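Local atomic coordinates of LbaCas13a H328A (C2c2) (Lachnospiraceae bacterium NK4A179, PDB entry 5WLH), a protein that binds pre-crRNA and, as a Cas13a CRISPR nuclease, probably processes it into a guide that directs the cleavage of target RNA. Residues 83-95 with 171-185. Sequence-based numbering, arbitrary orientation.
Sequences ELQWFLSEIVKKI and NKVSEDIIDRIIAKY
Leu88 enters a hole on the surface of helix 175-185, as a knob among Ile177, Arg180, Ile181 and Lys184. CG stands anti to the carbonyl carbon (chi1 -49°), and this carries the two methyls into the hole. Leu88 CD1 rests 3.8 Å from Arg180 CB, while Leu88 CD2 touches Ile177 CG2 and Ile181 CG1. Leu88 CB lies at the edge of the Tyr185 ring. Helices 83-95 and 175-185 cross at -75° with their axes 10.2 Å apart. Leu88 and Ile181 mark their nearest backbone approach.

Other apolar contacts flank this knob. Ile91 CG2 meets Ile181 CD1 at 3.6 Å. Val92 CG2 lies 3.5 Å from Tyr185 CD2, oblique to the ring, and also reaches Ile181 CG2. The phenol end of Tyr185 passes beside Ser89. Phe87 points its ring edge at two neighbours, Asn171 CB and Ile177 CD1, the latter 3.5 Å from Phe87 CE2. The Asn171 amide is turned 77° from that ring, and its OD1 touches Ile91 CD1. Ile91 CG1 lies over one face of the Phe87 ring, toward its rim.

Gln85, Arg180 and Lys184 form a polar group beside Leu84 and Leu88. Gln85 NE2 and Lys184 NZ are 3.4 Å apart. Both are donors and do not bond to each other. Asp358 forms a salt bridge with Lys184 and accepts a weak hydrogen bond from Gln85, which probably makes their closeness tolerable. Arg180 NE forms a salt bridge with Asp176 OD2 at 2.7 Å, and its NH2 pairs with Asp356.

Ser174 is the N-cap of helix 175-185 and accepts from Ile177 N. Helix 83-96 thus packs on helix 175-185 and on the loop leading into it, at the periphery of the protein. Helix 193-206 packs against Ile178 and Ile182, Phe72 touches Val92 and Ile181, and helix 357-388 meets Leu88, Ala183 and Lys184.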
loop_
_atom_site.group_PDB
_atom_site.type_symbol
_atom_site.label_atom_id
_atom_site.label_comp_id
_atom_site.label_asym_id
_atom_site.label_seq_id
_atom_site.Cartn_x
_atom_site.Cartn_y
_atom_site.Cartn_z
ATOM N N GLU A 83 -2.181 35.760 22.606
ATOM C CA GLU A 83 -2.844 37.061 22.598
ATOM C C GLU A 83 -2.860 37.669 21.199
ATOM O O GLU A 83 -3.865 38.261 20.788
ATOM C CB GLU A 83 -2.163 38.007 23.588
ATOM C CG GLU A 83 -2.640 39.449 23.483
ATOM C CD GLU A 83 -1.625 40.446 24.011
ATOM O OE1 GLU A 83 -0.754 40.045 24.814
ATOM O OE2 GLU A 83 -1.703 41.632 23.622
ATOM N N LEU A 84 -1.757 37.539 20.453
ATOM C CA LEU A 84 -1.715 38.080 19.095
ATOM C C LEU A 84 -2.413 37.150 18.112
ATOM O O LEU A 84 -3.215 37.605 17.291
ATOM C CB LEU A 84 -0.261 38.356 18.674
ATOM C CG LEU A 84 0.115 39.033 17.341
ATOM C CD1 LEU A 84 0.050 38.131 16.110
ATOM C CD2 LEU A 84 -0.790 40.235 17.134
ATOM N N GLN A 85 -2.151 35.844 18.205
ATOM C CA GLN A 85 -2.764 34.899 17.275
ATOM C C GLN A 85 -4.284 34.921 17.371
ATOM O O GLN A 85 -4.975 34.616 16.391
ATOM C CB GLN A 85 -2.228 33.488 17.527
ATOM C CG GLN A 85 -1.162 33.035 16.531
ATOM C CD GLN A 85 0.134 33.823 16.650
ATOM O OE1 GLN A 85 0.633 34.058 17.751
ATOM N NE2 GLN A 85 0.687 34.231 15.512
ATOM N N TRP A 86 -4.820 35.286 18.534
ATOM C CA TRP A 86 -6.262 35.415 18.691
ATOM C C TRP A 86 -6.754 36.793 18.253
ATOM O O TRP A 86 -7.919 36.938 17.863
ATOM C CB TRP A 86 -6.631 35.105 20.145
ATOM C CG TRP A 86 -7.944 35.625 20.609
ATOM C CD1 TRP A 86 -9.121 34.940 20.671
ATOM C CD2 TRP A 86 -8.213 36.938 21.109
ATOM N NE1 TRP A 86 -10.113 35.752 21.166
ATOM C CE2 TRP A 86 -9.581 36.985 21.442
ATOM C CE3 TRP A 86 -7.431 38.081 21.297
ATOM C CZ2 TRP A 86 -10.184 38.131 21.954
ATOM C CZ3 TRP A 86 -8.030 39.214 21.808
ATOM C CH2 TRP A 86 -9.391 39.231 22.135
ATOM N N PHE A 87 -5.879 37.804 18.286
ATOM C CA PHE A 87 -6.229 39.114 17.742
ATOM C C PHE A 87 -6.336 39.068 16.220
ATOM O O PHE A 87 -7.231 39.692 15.637
ATOM C CB PHE A 87 -5.195 40.152 18.177
ATOM C CG PHE A 87 -5.435 41.529 17.618
ATOM C CD1 PHE A 87 -6.635 42.182 17.837
ATOM C CD2 PHE A 87 -4.457 42.169 16.878
ATOM C CE1 PHE A 87 -6.856 43.450 17.332
ATOM C CE2 PHE A 87 -4.671 43.436 16.367
ATOM C CZ PHE A 87 -5.874 44.076 16.593
ATOM N N LEU A 88 -5.427 38.342 15.559
ATOM C CA LEU A 88 -5.544 38.138 14.118
ATOM C C LEU A 88 -6.874 37.491 13.763
ATOM O O LEU A 88 -7.521 37.879 12.783
ATOM C CB LEU A 88 -4.397 37.270 13.605
ATOM C CG LEU A 88 -2.962 37.601 13.994
ATOM C CD1 LEU A 88 -2.042 36.499 13.497
ATOM C CD2 LEU A 88 -2.553 38.941 13.421
ATOM N N SER A 89 -7.291 36.490 14.543
ATOM C CA SER A 89 -8.539 35.794 14.248
ATOM C C SER A 89 -9.740 36.715 14.392
ATOM O O SER A 89 -10.718 36.577 13.648
ATOM C CB SER A 89 -8.693 34.577 15.159
ATOM O OG SER A 89 -9.805 33.790 14.765
ATOM N N GLU A 90 -9.684 37.659 15.333
ATOM C CA GLU A 90 -10.800 38.578 15.533
ATOM C C GLU A 90 -10.898 39.583 14.392
ATOM O O GLU A 90 -12.002 39.927 13.954
ATOM C CB GLU A 90 -10.653 39.296 16.876
ATOM C CG GLU A 90 -11.956 39.845 17.438
ATOM C CD GLU A 90 -12.826 38.769 18.066
ATOM O OE1 GLU A 90 -14.024 39.035 18.303
ATOM O OE2 GLU A 90 -12.314 37.657 18.316
ATOM N N ILE A 91 -9.752 40.062 13.899
ATOM C CA ILE A 91 -9.749 40.982 12.763
ATOM C C ILE A 91 -10.373 40.315 11.544
ATOM O O ILE A 91 -11.214 40.903 10.852
ATOM C CB ILE A 91 -8.317 41.468 12.472
ATOM C CG1 ILE A 91 -7.823 42.357 13.608
ATOM C CG2 ILE A 91 -8.267 42.236 11.159
ATOM C CD1 ILE A 91 -8.726 43.543 13.877
ATOM N N VAL A 92 -9.978 39.069 11.273
ATOM C CA VAL A 92 -10.520 38.339 10.131
ATOM C C VAL A 92 -12.034 38.202 10.254
ATOM O O VAL A 92 -12.779 38.447 9.299
ATOM C CB VAL A 92 -9.836 36.966 10.003
ATOM C CG1 VAL A 92 -10.685 36.023 9.178
ATOM C CG2 VAL A 92 -8.456 37.122 9.391
ATOM N N LYS A 93 -12.513 37.831 11.444
ATOM C CA LYS A 93 -13.940 37.586 11.621
ATOM C C LYS A 93 -14.757 38.849 11.406
ATOM O O LYS A 93 -15.832 38.802 10.798
ATOM C CB LYS A 93 -14.202 36.990 13.004
ATOM C CG LYS A 93 -13.789 35.522 13.116
ATOM C CD LYS A 93 -14.578 34.648 12.142
ATOM C CE LYS A 93 -13.780 34.309 10.883
ATOM N NZ LYS A 93 -14.656 34.000 9.713
ATOM N N LYS A 94 -14.259 39.991 11.878
ATOM C CA LYS A 94 -14.977 41.245 11.674
ATOM C C LYS A 94 -15.022 41.619 10.196
ATOM O O LYS A 94 -16.036 42.133 9.710
ATOM C CB LYS A 94 -14.333 42.359 12.496
ATOM C CG LYS A 94 -14.497 42.184 14.000
ATOM C CD LYS A 94 -13.544 43.075 14.779
ATOM C CE LYS A 94 -14.014 43.274 16.218
ATOM N NZ LYS A 94 -15.156 44.234 16.322
ATOM N N ILE A 95 -13.933 41.366 9.466
ATOM C CA ILE A 95 -13.926 41.629 8.031
ATOM C C ILE A 95 -14.944 40.748 7.322
ATOM O O ILE A 95 -15.580 41.176 6.349
ATOM C CB ILE A 95 -12.508 41.425 7.463
ATOM C CG1 ILE A 95 -11.552 42.472 8.033
ATOM C CG2 ILE A 95 -12.517 41.465 5.929
ATOM C CD1 ILE A 95 -10.141 42.353 7.501
ATOM N N ASN A 171 -9.867 48.786 15.496
ATOM C CA ASN A 171 -8.573 48.494 16.087
ATOM C C ASN A 171 -7.474 49.126 15.243
ATOM O O ASN A 171 -7.669 49.457 14.070
ATOM C CB ASN A 171 -8.339 46.981 16.208
ATOM C CG ASN A 171 -9.541 46.248 16.780
ATOM O OD1 ASN A 171 -10.428 45.813 16.044
ATOM N ND2 ASN A 171 -9.576 46.110 18.101
ATOM N N LYS A 172 -6.314 49.303 15.864
ATOM C CA LYS A 172 -5.123 49.774 15.171
ATOM C C LYS A 172 -4.321 48.552 14.742
ATOM O O LYS A 172 -3.754 47.845 15.585
ATOM C CB LYS A 172 -4.301 50.696 16.069
ATOM C CG LYS A 172 -3.587 51.821 15.331
ATOM C CD LYS A 172 -4.574 52.707 14.587
ATOM C CE LYS A 172 -4.000 54.093 14.339
ATOM N NZ LYS A 172 -5.029 55.033 13.810
ATOM N N VAL A 173 -4.284 48.288 13.442
ATOM C CA VAL A 173 -3.545 47.150 12.918
ATOM C C VAL A 173 -2.223 47.644 12.354
ATOM O O VAL A 173 -2.106 48.777 11.870
ATOM C CB VAL A 173 -4.357 46.373 11.857
ATOM C CG1 VAL A 173 -5.801 46.195 12.312
ATOM C CG2 VAL A 173 -4.286 47.058 10.510
ATOM N N SER A 174 -1.210 46.793 12.441
ATOM C CA SER A 174 0.110 47.077 11.902
ATOM C C SER A 174 0.272 46.403 10.547
ATOM O O SER A 174 -0.575 45.624 10.108
ATOM C CB SER A 174 1.195 46.594 12.865
ATOM O OG SER A 174 1.075 45.199 13.099
ATOM N N GLU A 175 1.387 46.709 9.884
ATOM C CA GLU A 175 1.742 45.965 8.682
ATOM C C GLU A 175 1.999 44.499 9.008
ATOM O O GLU A 175 1.624 43.608 8.237
ATOM C CB GLU A 175 2.966 46.586 8.010
ATOM C CG GLU A 175 3.234 46.043 6.620
ATOM C CD GLU A 175 4.649 46.287 6.139
ATOM O OE1 GLU A 175 4.946 47.416 5.702
ATOM O OE2 GLU A 175 5.466 45.343 6.187
ATOM N N ASP A 176 2.634 44.228 10.154
ATOM C CA ASP A 176 2.941 42.847 10.517
ATOM C C ASP A 176 1.670 42.049 10.779
ATOM O O ASP A 176 1.603 40.856 10.462
ATOM C CB ASP A 176 3.859 42.811 11.740
ATOM C CG ASP A 176 4.364 41.409 12.050
ATOM O OD1 ASP A 176 5.040 40.804 11.188
ATOM O OD2 ASP A 176 4.076 40.908 13.157
ATOM N N ILE A 177 0.655 42.685 11.364
ATOM C CA ILE A 177 -0.645 42.038 11.489
ATOM C C ILE A 177 -1.202 41.706 10.110
ATOM O O ILE A 177 -1.728 40.609 9.881
ATOM C CB ILE A 177 -1.609 42.932 12.286
ATOM C CG1 ILE A 177 -1.197 42.979 13.761
ATOM C CG2 ILE A 177 -3.039 42.447 12.128
ATOM C CD1 ILE A 177 -1.752 44.169 14.504
ATOM N N ILE A 178 -1.082 42.643 9.168
ATOM C CA ILE A 178 -1.554 42.401 7.808
ATOM C C ILE A 178 -0.769 41.259 7.171
ATOM O O ILE A 178 -1.344 40.347 6.561
ATOM C CB ILE A 178 -1.461 43.696 6.980
ATOM C CG1 ILE A 178 -2.551 44.676 7.426
ATOM C CG2 ILE A 178 -1.558 43.389 5.490
ATOM C CD1 ILE A 178 -2.345 46.106 6.966
ATOM N N ASP A 179 0.558 41.284 7.318
ATOM C CA ASP A 179 1.384 40.217 6.764
ATOM C C ASP A 179 1.017 38.866 7.362
ATOM O O ASP A 179 0.965 37.859 6.648
ATOM C CB ASP A 179 2.861 40.520 6.998
ATOM C CG ASP A 179 3.411 41.516 6.005
ATOM O OD1 ASP A 179 2.655 41.915 5.097
ATOM O OD2 ASP A 179 4.598 41.890 6.122
ATOM N N ARG A 180 0.753 38.824 8.669
ATOM C CA ARG A 180 0.401 37.561 9.309
ATOM C C ARG A 180 -0.962 37.067 8.848
ATOM O O ARG A 180 -1.143 35.867 8.603
ATOM C CB ARG A 180 0.428 37.724 10.829
ATOM C CG ARG A 180 1.816 37.553 11.416
ATOM C CD ARG A 180 1.965 38.221 12.777
ATOM N NE ARG A 180 3.375 38.289 13.144
ATOM C CZ ARG A 180 4.016 37.328 13.798
ATOM N NH1 ARG A 180 3.362 36.238 14.176
ATOM N NH2 ARG A 180 5.305 37.459 14.078
ATOM N N ILE A 181 -1.928 37.978 8.722
ATOM C CA ILE A 181 -3.284 37.605 8.330
ATOM C C ILE A 181 -3.304 37.062 6.909
ATOM O O ILE A 181 -4.021 36.098 6.602
ATOM C CB ILE A 181 -4.222 38.814 8.474
ATOM C CG1 ILE A 181 -4.567 39.046 9.942
ATOM C CG2 ILE A 181 -5.479 38.614 7.662
ATOM C CD1 ILE A 181 -5.613 40.099 10.147
ATOM N N ILE A 182 -2.540 37.687 6.013
ATOM C CA ILE A 182 -2.516 37.247 4.622
ATOM C C ILE A 182 -1.935 35.843 4.521
ATOM O O ILE A 182 -2.520 34.953 3.898
ATOM C CB ILE A 182 -1.723 38.251 3.766
ATOM C CG1 ILE A 182 -2.528 39.538 3.601
ATOM C CG2 ILE A 182 -1.367 37.642 2.425
ATOM C CD1 ILE A 182 -1.784 40.626 2.838
ATOM N N ALA A 183 -0.780 35.619 5.148
ATOM C CA ALA A 183 -0.127 34.324 5.033
ATOM C C ALA A 183 -0.925 33.224 5.719
ATOM O O ALA A 183 -0.884 32.069 5.279
ATOM C CB ALA A 183 1.281 34.395 5.616
ATOM N N LYS A 184 -1.659 33.559 6.782
ATOM C CA LYS A 184 -2.352 32.543 7.564
ATOM C C LYS A 184 -3.780 32.296 7.090
ATOM O O LYS A 184 -4.249 31.153 7.123
ATOM C CB LYS A 184 -2.369 32.935 9.044
ATOM C CG LYS A 184 -2.941 31.860 9.950
ATOM C CD LYS A 184 -2.891 32.270 11.410
ATOM C CE LYS A 184 -1.500 32.735 11.804
ATOM N NZ LYS A 184 -1.205 32.469 13.242
ATOM N N TYR A 185 -4.488 33.335 6.642
ATOM C CA TYR A 185 -5.915 33.217 6.386
ATOM C C TYR A 185 -6.335 33.448 4.943
ATOM O O TYR A 185 -7.496 33.188 4.616
ATOM C CB TYR A 185 -6.696 34.188 7.285
ATOM C CG TYR A 185 -6.517 33.909 8.759
ATOM C CD1 TYR A 185 -6.978 32.726 9.322
ATOM C CD2 TYR A 185 -5.878 34.824 9.589
ATOM C CE1 TYR A 185 -6.813 32.462 10.671
ATOM C CE2 TYR A 185 -5.710 34.570 10.940
ATOM C CZ TYR A 185 -6.179 33.388 11.476
ATOM O OH TYR A 185 -6.015 33.130 12.819
#